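Local structure of beta-lactamase Mb2281c (Mycobacterium bovis, 3I7J) at residues 233-244 with 263-272. The protein probably hydrolyses beta-lactams or related amide or ester substrates as a serine hydrolase of the beta-lactamase family. Sequence-based numbering, arbitrary orientation.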
# COMPACT_ATOMS: atom_id res chain seq x y z
N PHE A 233 -3.05 7.18 -4.33
CA PHE A 233 -2.38 6.84 -3.09
C PHE A 233 -3.35 6.56 -1.95
O PHE A 233 -4.55 6.86 -2.03
CB PHE A 233 -1.41 7.95 -2.66
CG PHE A 233 -2.08 9.20 -2.12
CD1 PHE A 233 -2.70 9.20 -0.86
CD2 PHE A 233 -2.05 10.38 -2.84
CE1 PHE A 233 -3.28 10.37 -0.35
CE2 PHE A 233 -2.64 11.55 -2.34
CZ PHE A 233 -3.25 11.55 -1.10
N ILE A 234 -2.83 5.96 -0.89
CA ILE A 234 -3.62 5.68 0.28
C ILE A 234 -2.73 5.73 1.50
O ILE A 234 -1.64 5.16 1.52
CB ILE A 234 -4.30 4.28 0.21
CG1 ILE A 234 -5.03 4.00 1.53
CG2 ILE A 234 -3.26 3.18 -0.05
CD1 ILE A 234 -5.87 2.71 1.50
N TRP A 235 -3.17 6.48 2.51
CA TRP A 235 -2.43 6.52 3.75
C TRP A 235 -3.43 6.41 4.88
O TRP A 235 -4.60 6.81 4.75
CB TRP A 235 -1.54 7.78 3.89
CG TRP A 235 -2.19 9.14 3.84
CD1 TRP A 235 -1.99 10.10 2.88
CD2 TRP A 235 -3.03 9.75 4.83
NE1 TRP A 235 -2.64 11.26 3.22
CE2 TRP A 235 -3.28 11.07 4.41
CE3 TRP A 235 -3.58 9.31 6.04
CZ2 TRP A 235 -4.08 11.96 5.16
CZ3 TRP A 235 -4.36 10.19 6.78
CH2 TRP A 235 -4.60 11.50 6.34
N VAL A 236 -2.97 5.81 5.96
CA VAL A 236 -3.76 5.58 7.16
C VAL A 236 -2.90 6.13 8.27
O VAL A 236 -1.74 5.74 8.41
CB VAL A 236 -3.98 4.07 7.38
CG1 VAL A 236 -4.90 3.83 8.56
CG2 VAL A 236 -4.53 3.44 6.11
N ASP A 237 -3.44 7.04 9.07
CA ASP A 237 -2.66 7.62 10.15
C ASP A 237 -3.26 7.10 11.46
O ASP A 237 -4.32 7.54 11.87
CB ASP A 237 -2.74 9.15 10.08
CG ASP A 237 -1.79 9.82 11.04
OD1 ASP A 237 -1.63 9.31 12.17
OD2 ASP A 237 -1.22 10.88 10.67
N PRO A 238 -2.59 6.14 12.13
CA PRO A 238 -3.08 5.57 13.39
C PRO A 238 -3.18 6.57 14.54
O PRO A 238 -3.94 6.35 15.48
CB PRO A 238 -2.05 4.48 13.71
CG PRO A 238 -1.42 4.17 12.39
CD PRO A 238 -1.31 5.52 11.74
N LYS A 239 -2.41 7.65 14.47
CA LYS A 239 -2.44 8.65 15.52
C LYS A 239 -3.66 9.54 15.35
O LYS A 239 -4.36 9.84 16.31
CB LYS A 239 -1.16 9.50 15.51
CG LYS A 239 -1.07 10.49 16.67
CD LYS A 239 0.22 11.31 16.64
CE LYS A 239 1.46 10.46 16.90
NZ LYS A 239 1.56 9.94 18.29
N ALA A 240 -3.91 9.96 14.11
CA ALA A 240 -5.07 10.80 13.83
C ALA A 240 -6.28 9.91 13.72
O ALA A 240 -7.42 10.37 13.82
CB ALA A 240 -4.86 11.56 12.53
N ASP A 241 -6.03 8.61 13.53
CA ASP A 241 -7.08 7.61 13.36
C ASP A 241 -7.91 8.07 12.16
O ASP A 241 -9.14 8.19 12.24
CB ASP A 241 -7.95 7.52 14.62
CG ASP A 241 -8.61 6.16 14.80
OD1 ASP A 241 -8.12 5.17 14.20
OD2 ASP A 241 -9.60 6.05 15.55
N LEU A 242 -7.23 8.35 11.06
CA LEU A 242 -7.88 8.81 9.84
C LEU A 242 -7.20 8.17 8.63
O LEU A 242 -6.02 7.81 8.68
CB LEU A 242 -7.78 10.33 9.75
CG LEU A 242 -9.03 11.20 9.59
CD1 LEU A 242 -10.12 10.80 10.56
CD2 LEU A 242 -8.62 12.65 9.81
N ALA A 243 -7.94 8.05 7.53
CA ALA A 243 -7.40 7.48 6.30
C ALA A 243 -7.80 8.35 5.12
O ALA A 243 -8.87 8.97 5.13
CB ALA A 243 -7.92 6.06 6.09
N LEU A 244 -6.94 8.42 4.12
CA LEU A 244 -7.24 9.21 2.94
C LEU A 244 -6.92 8.41 1.70
O LEU A 244 -5.85 7.83 1.59
CB LEU A 244 -6.43 10.52 2.93
CG LEU A 244 -6.49 11.34 1.63
CD1 LEU A 244 -7.92 11.76 1.32
CD2 LEU A 244 -5.59 12.56 1.75
N ILE A 263 -3.25 18.45 0.39
CA ILE A 263 -4.59 17.91 0.64
C ILE A 263 -4.57 17.03 1.88
O ILE A 263 -5.56 16.92 2.60
CB ILE A 263 -5.13 17.13 -0.57
CG1 ILE A 263 -6.61 16.80 -0.34
CG2 ILE A 263 -4.32 15.86 -0.81
CD1 ILE A 263 -7.27 16.16 -1.54
N SER A 264 -3.42 16.42 2.15
CA SER A 264 -3.27 15.56 3.32
C SER A 264 -3.38 16.38 4.61
O SER A 264 -4.11 16.01 5.53
CB SER A 264 -1.93 14.83 3.28
OG SER A 264 -1.90 13.90 2.21
N ASP A 265 -2.66 17.50 4.67
CA ASP A 265 -2.71 18.32 5.87
C ASP A 265 -4.07 19.01 6.00
O ASP A 265 -4.54 19.26 7.11
CB ASP A 265 -1.57 19.35 5.88
CG ASP A 265 -0.21 18.68 6.01
OD1 ASP A 265 -0.10 17.70 6.77
OD2 ASP A 265 0.75 19.15 5.37
N ALA A 266 -4.70 19.30 4.86
CA ALA A 266 -6.02 19.92 4.86
C ALA A 266 -7.00 18.91 5.46
O ALA A 266 -7.84 19.26 6.30
CB ALA A 266 -6.43 20.30 3.44
N VAL A 267 -6.89 17.66 5.03
CA VAL A 267 -7.77 16.61 5.54
C VAL A 267 -7.53 16.37 7.04
O VAL A 267 -8.48 16.22 7.80
CB VAL A 267 -7.59 15.30 4.72
CG1 VAL A 267 -8.21 14.12 5.45
CG2 VAL A 267 -8.27 15.47 3.37
N LEU A 268 -6.27 16.35 7.47
CA LEU A 268 -5.99 16.14 8.88
C LEU A 268 -6.54 17.28 9.73
O LEU A 268 -7.20 17.05 10.73
CB LEU A 268 -4.49 16.02 9.12
CG LEU A 268 -3.78 14.76 8.59
CD1 LEU A 268 -2.29 14.98 8.67
CD2 LEU A 268 -4.20 13.53 9.38
N ALA A 269 -6.27 18.51 9.33
CA ALA A 269 -6.73 19.67 10.08
C ALA A 269 -8.25 19.74 10.20
O ALA A 269 -8.78 20.15 11.23
CB ALA A 269 -6.20 20.95 9.44
N GLU A 270 -8.97 19.33 9.16
CA GLU A 270 -10.42 19.39 9.17
C GLU A 270 -11.15 18.21 9.82
O GLU A 270 -12.14 18.40 10.52
CB GLU A 270 -10.94 19.61 7.74
CG GLU A 270 -12.43 19.31 7.55
CD GLU A 270 -12.94 19.73 6.17
OE1 GLU A 270 -12.22 19.57 5.17
OE2 GLU A 270 -14.10 20.20 6.09
N TYR A 271 -10.66 16.99 9.61
CA TYR A 271 -11.32 15.80 10.16
C TYR A 271 -10.74 15.16 11.43
O TYR A 271 -11.37 14.30 12.03
CB TYR A 271 -11.44 14.75 9.06
CG TYR A 271 -12.24 15.24 7.87
CD1 TYR A 271 -13.63 15.21 7.88
CD2 TYR A 271 -11.60 15.78 6.76
CE1 TYR A 271 -14.37 15.70 6.81
CE2 TYR A 271 -12.34 16.28 5.68
CZ TYR A 271 -13.72 16.24 5.71
OH TYR A 271 -14.46 16.72 4.66
N THR A 272 -9.54 15.57 11.84
CA THR A 272 -8.96 15.00 13.05
C THR A 272 -9.79 15.42 14.25
O THR A 272 -10.02 16.62 14.47
CB THR A 272 -7.49 15.47 13.26
OG1 THR A 272 -6.64 14.88 12.27
CG2 THR A 272 -7.00 15.07 14.65
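W235 and S264 tie a beta-hairpin to the C-terminal helix that packs on the central antiparallel sheet, an arrangement known from serine beta-lactamases and penicillin-binding proteins. Strands 233-237 and 242-244 form the hairpin, closed by a G1 beta bulge in which the backbone N of L242, and more weakly that of D241, bonds to D237 O. Helix segment 263-271 runs roughly antiparallel to strand 242-244 (147° between their N-to-C directions), the axes coming within 9.7 Å.

The polar link is a single hydrogen bond: W235 NE1 donates its N-H to S264 OG at 2.9 Å, the hydroxyl lying 19° out of the indole plane. The same hydroxyl is hydrogen-bonded to the carbonyl of W260, one turn back in the helix, so it bridges indole and helix backbone.

Around it the packing is apolar. L244 CB sits over one face of the indole, toward its rim, while L244 CD1 faces V267 CG2 and CD2 turns to I263 CG2. At the far end of the indole, CH2 meets L268 CD2 at 3.7 Å; that methyl also touches A240 CB. L242 drives CD2 against Y271 CB at 3.6 Å, where the helix ends, and L26 of strand 24-29, two strands away across the sheet, touches both residues.

Polar groups fix the turn and the helix end. D237 OD1 accepts from K239 N and A240 N, an Asx turn and Asx motif, and also bonds S220 OG. T272 has OG1 anti to its carbonyl carbon (chi1 -70°), which carries the hydroxyl back over the last turn; OG1 and T272 N reach L268 O from opposite faces of the carbonyl plane, OG1 at 2.7 Å.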